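Local coordinates for protein 6-aminohexanoate-dimer hydrolase (PDB 4GB7) that probably hydrolyses amide bonds of 6-aminohexanoate dimers or related compounds, as a likely serine hydrolase of the beta-lactamase superfamily, at residues A[407-410]-A[411-415]; A[144-147]-A[148-152]. All blocks are in the same frame, centred on the assembly; numbering follows the deposited sequence.

Interaction 1: residues A[407-410]-A[411-415]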
loop_
_atom_site.group_PDB
_atom_site.type_symbol
_atom_site.label_atom_id
_atom_site.label_comp_id
_atom_site.label_asym_id
_atom_site.label_seq_id
_atom_site.Cartn_x
_atom_site.Cartn_y
_atom_site.Cartn_z
ATOM N N SER A 407 -0.440 -13.714 -8.737
ATOM C CA SER A 407 0.695 -13.158 -9.450
ATOM C C SER A 407 0.802 -13.710 -10.864
ATOM O O SER A 407 1.061 -12.979 -11.812
ATOM C CB SER A 407 1.995 -13.423 -8.680
ATOM O OG SER A 407 1.965 -12.741 -7.445
ATOM N N ASN A 408 0.564 -15.022 -10.991
ATOM C CA ASN A 408 0.591 -15.670 -12.276
ATOM C C ASN A 408 -0.639 -15.289 -13.115
ATOM O O ASN A 408 -0.525 -15.108 -14.328
ATOM C CB ASN A 408 0.663 -17.185 -12.096
ATOM C CG ASN A 408 2.098 -17.651 -11.858
ATOM O OD1 ASN A 408 2.901 -17.653 -12.814
ATOM N ND2 ASN A 408 2.443 -17.995 -10.581
HETATM N N MSE A 409 -1.798 -15.164 -12.489
HETATM C CA MSE A 409 -3.042 -14.754 -13.175
HETATM C C MSE A 409 -2.876 -13.370 -13.810
HETATM O O MSE A 409 -3.359 -13.104 -14.925
HETATM C CB MSE A 409 -4.162 -14.710 -12.145
HETATM C CG MSE A 409 -5.515 -14.250 -12.598
HETATM SE SE MSE A 409 -6.560 -14.233 -10.963
HETATM C CE MSE A 409 -6.223 -12.415 -10.446
ATOM N N TYR A 410 -2.144 -12.477 -13.134
ATOM C CA TYR A 410 -1.963 -11.138 -13.715
ATOM C C TYR A 410 -1.161 -11.185 -15.031
ATOM O O TYR A 410 -1.415 -10.430 -15.967
ATOM C CB TYR A 410 -1.263 -10.232 -12.740
ATOM C CG TYR A 410 -1.964 -9.974 -11.426
ATOM C CD1 TYR A 410 -3.314 -10.167 -11.242
ATOM C CD2 TYR A 410 -1.240 -9.568 -10.352
ATOM C CE1 TYR A 410 -3.899 -9.946 -9.995
ATOM C CE2 TYR A 410 -1.811 -9.332 -9.136
ATOM C CZ TYR A 410 -3.158 -9.547 -8.947
ATOM O OH TYR A 410 -3.701 -9.295 -7.683
ATOM N N ILE A 411 -0.177 -12.070 -15.090
ATOM C CA ILE A 411 0.571 -12.321 -16.315
ATOM C C ILE A 411 -0.328 -12.898 -17.413
ATOM O O ILE A 411 -0.327 -12.416 -18.561
ATOM C CB ILE A 411 1.804 -13.224 -16.064
ATOM C CG1 ILE A 411 2.770 -12.592 -15.046
ATOM C CG2 ILE A 411 2.501 -13.479 -17.416
ATOM C CD1 ILE A 411 3.916 -13.480 -14.580
ATOM N N ASP A 412 -1.123 -13.913 -17.084
ATOM C CA ASP A 412 -2.032 -14.453 -18.044
ATOM C C ASP A 412 -3.073 -13.476 -18.553
ATOM O O ASP A 412 -3.380 -13.475 -19.764
ATOM C CB ASP A 412 -2.723 -15.689 -17.491
ATOM C CG ASP A 412 -1.770 -16.889 -17.343
ATOM O OD1 ASP A 412 -0.681 -16.941 -18.001
ATOM O OD2 ASP A 412 -2.154 -17.799 -16.586
ATOM N N ILE A 413 -3.612 -12.646 -17.659
ATOM C CA ILE A 413 -4.523 -11.595 -18.103
ATOM C C ILE A 413 -3.834 -10.643 -19.089
ATOM O O ILE A 413 -4.377 -10.324 -20.130
ATOM C CB ILE A 413 -5.176 -10.815 -16.928
ATOM C CG1 ILE A 413 -6.079 -11.728 -16.121
ATOM C CG2 ILE A 413 -5.906 -9.554 -17.474
ATOM C CD1 ILE A 413 -6.484 -11.152 -14.772
ATOM N N ALA A 414 -2.645 -10.154 -18.734
ATOM C CA ALA A 414 -1.893 -9.285 -19.628
ATOM C C ALA A 414 -1.714 -9.925 -21.027
ATOM O O ALA A 414 -1.886 -9.274 -22.060
ATOM C CB ALA A 414 -0.516 -8.965 -19.011
ATOM N N HIS A 415 -1.289 -11.179 -21.072
ATOM C CA HIS A 415 -0.998 -11.808 -22.362
ATOM C C HIS A 415 -2.290 -11.979 -23.172
ATOM O O HIS A 415 -2.281 -11.881 -24.387
ATOM C CB HIS A 415 -0.334 -13.154 -22.153
ATOM C CG HIS A 415 1.061 -13.049 -21.616
ATOM N ND1 HIS A 415 1.795 -14.122 -21.262
ATOM C CD2 HIS A 415 1.842 -11.922 -21.322
ATOM C CE1 HIS A 415 3.005 -13.693 -20.829
ATOM N NE2 HIS A 415 3.012 -12.355 -20.852
#

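Interaction 2: residues A[144-147]-A[148-152]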
loop_
_atom_site.group_PDB
_atom_site.type_symbol
_atom_site.label_atom_id
_atom_site.label_comp_id
_atom_site.label_asym_id
_atom_site.label_seq_id
_atom_site.Cartn_x
_atom_site.Cartn_y
_atom_site.Cartn_z
ATOM N N VAL A 144 3.534 3.601 -0.891
ATOM C CA VAL A 144 4.019 4.182 -2.145
ATOM C C VAL A 144 3.724 5.691 -2.235
ATOM O O VAL A 144 4.423 6.397 -2.906
ATOM C CB VAL A 144 3.555 3.411 -3.389
ATOM C CG1 VAL A 144 4.115 1.980 -3.334
ATOM C CG2 VAL A 144 2.028 3.449 -3.589
ATOM N N PHE A 145 2.718 6.154 -1.520
ATOM C CA PHE A 145 2.380 7.590 -1.456
ATOM C C PHE A 145 3.396 8.340 -0.661
ATOM O O PHE A 145 3.816 9.412 -1.098
ATOM C CB PHE A 145 0.956 7.757 -0.934
ATOM C CG PHE A 145 -0.071 7.250 -1.919
ATOM C CD1 PHE A 145 -0.533 8.057 -2.912
ATOM C CD2 PHE A 145 -0.517 5.963 -1.846
ATOM C CE1 PHE A 145 -1.417 7.584 -3.856
ATOM C CE2 PHE A 145 -1.403 5.474 -2.753
ATOM C CZ PHE A 145 -1.860 6.282 -3.761
ATOM N N THR A 146 3.769 7.816 0.513
ATOM C CA THR A 146 4.881 8.379 1.269
ATOM C C THR A 146 6.161 8.361 0.461
ATOM O O THR A 146 6.880 9.384 0.393
ATOM C CB THR A 146 5.046 7.672 2.624
ATOM O OG1 THR A 146 3.933 8.035 3.449
ATOM C CG2 THR A 146 6.352 8.060 3.344
ATOM N N GLY A 147 6.460 7.258 -0.182
ATOM C CA GLY A 147 7.663 7.152 -1.032
ATOM C C GLY A 147 7.696 8.199 -2.152
ATOM O O GLY A 147 8.711 8.847 -2.405
ATOM N N ALA A 148 6.571 8.368 -2.821
ATOM C CA ALA A 148 6.461 9.318 -3.930
ATOM C C ALA A 148 6.731 10.739 -3.483
ATOM O O ALA A 148 7.418 11.480 -4.202
ATOM C CB ALA A 148 5.085 9.222 -4.557
ATOM N N ILE A 149 6.184 11.117 -2.320
ATOM C CA ILE A 149 6.349 12.477 -1.777
ATOM C C ILE A 149 7.778 12.670 -1.314
ATOM O O ILE A 149 8.356 13.765 -1.538
ATOM C CB ILE A 149 5.314 12.837 -0.661
ATOM C CG1 ILE A 149 3.892 12.777 -1.280
ATOM C CG2 ILE A 149 5.608 14.216 -0.037
ATOM C CD1 ILE A 149 2.756 12.698 -0.276
ATOM N N ILE A 150 8.365 11.654 -0.677
ATOM C CA ILE A 150 9.787 11.752 -0.333
ATOM C C ILE A 150 10.676 12.024 -1.553
ATOM O O ILE A 150 11.560 12.933 -1.544
ATOM C CB ILE A 150 10.296 10.496 0.394
ATOM C CG1 ILE A 150 9.745 10.478 1.844
ATOM C CG2 ILE A 150 11.837 10.455 0.405
ATOM C CD1 ILE A 150 10.270 11.528 2.830
ATOM N N GLN A 151 10.411 11.298 -2.623
ATOM C CA GLN A 151 11.179 11.467 -3.877
ATOM C C GLN A 151 10.994 12.878 -4.436
ATOM O O GLN A 151 11.971 13.514 -4.885
ATOM C CB GLN A 151 10.791 10.435 -4.923
ATOM C CG GLN A 151 11.794 10.295 -6.069
ATOM C CD GLN A 151 13.140 9.798 -5.565
ATOM O OE1 GLN A 151 13.213 8.845 -4.774
ATOM N NE2 GLN A 151 14.205 10.464 -5.970
ATOM N N SER A 152 9.752 13.376 -4.389
ATOM C CA SER A 152 9.438 14.746 -4.864
ATOM C C SER A 152 10.219 15.761 -4.034
ATOM O O SER A 152 10.834 16.654 -4.588
ATOM C CB SER A 152 7.946 15.055 -4.785
ATOM O OG SER A 152 7.223 14.084 -5.516
#

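Interaction 1: residues A[407-410]-A[411-415]
Selenomethionine Met409 sends CG anti to its backbone N (chi1 177°), while Ile413 keeps CG1 beside its own N (chi1 -65°); the two side chains then run side by side in the same direction, one helical turn apart. Met409 CG and Ile413 CD1 meet at 3.9 Å. The ethyl branch of Ile413 also lies over the preceding turn's backbone, with CG1 3.3 Å from Met409 O. That same carbonyl is gripped by the amide of its partner, Ile413 N to Met409 O being 2.8 Å and nearly straight at the hydrogen (167°). Neighbouring rungs, from Asp412 N to Asn408 O (3.1 Å) and from Ala414 N to Tyr410 O (3.0 Å), continue the i to i+4 ladder. The turns belong to helix 402-417, the C-terminal helix lying against the central antiparallel sheet of the beta-lactamase-type fold. Met409, Tyr410 and Ile413 all touch Phe113 of strand 110-117, and the Tyr410 hydroxyl reaches His391 in a hydrogen bond. On the more exposed flank, Ile411 brings CG1 to 3.7 Å from Ser407 O, an apolar branch resting on a carbonyl. Asn408 hands its ND2 back to Ser404 O, and the carboxylate carbon CG of Asp412 sits 3.7 Å from Asn408 O.

Interaction 2: residues A[144-147]-A[148-152]
Ala148 and Val144 form the tight end of this contact: the methyl CB of Ala148 lies 3.3 Å from Val144 O, the carbonyl that also takes the hydrogen bond from Ala148 N at 2.9 Å. The donor comes in tilted 35° from that carbonyl plane. One residue on, the ethyl branch of Ile149 lies close along Phe145 O, its CG1 at 3.4 Å; CG1 stays beside the backbone N (chi1 -62°), which turns this branch back to the preceding turn. Ile150 brings only the CG1 of its ethyl branch near, 3.4 Å from Thr146 O, since its CD1 bends away. Between side chains the fit is far slacker, since Thr146 CG2 and Ile150 CG1 come no nearer than 4.4 Å, and Gly147 has no side chain to offer. These turns make up helix 143-155, whose first residue Lys143 ends a Ser-x-x-Lys pattern begun by Ser140, consistent with the active-site motif of serine beta-lactamases and their relatives; the side chain of Val144 lies near that pattern without touching it. The looser side does not face solvent, because every touching residue is buried. Other helices surround the contact: Thr146 and Ile149 meet helices 251-265 and 269-278, Ala148 meets Ile333 of helix 332-338, and the Phe145 ring stacks with Phe313. Gln151 touches the preceding turn through CB alone, 3.6 Å from Gly147 O; its CG leaves anti to the backbone N (chi1 -164°), and the amide NE2 goes to Glu155. At the far end Ala148 O is held twice, by Ser152 N and by Ser152 OG, the two donors arriving from opposite faces of its carbonyl plane.

In the fold
The two contacts lie on separate helices, their centres 28 Å apart and their nearest atoms about 14 Å apart, so they do not touch. Interaction 2 comes first along the chain, on helix 143-155, and lies nearer the centre of the molecule, enclosed by helices 251-265, 269-278 and 332-338. Interaction 1 closes the series on helix 402-417, at the periphery, where it packs on strands 110-117, 377-382 and 387-393 of the five-stranded antiparallel sheet. They lie in different parts of a beta-lactamase-type fold: the helical part that carries the probable Ser-x-x-Lys motif, and the sheet with its C-terminal helix.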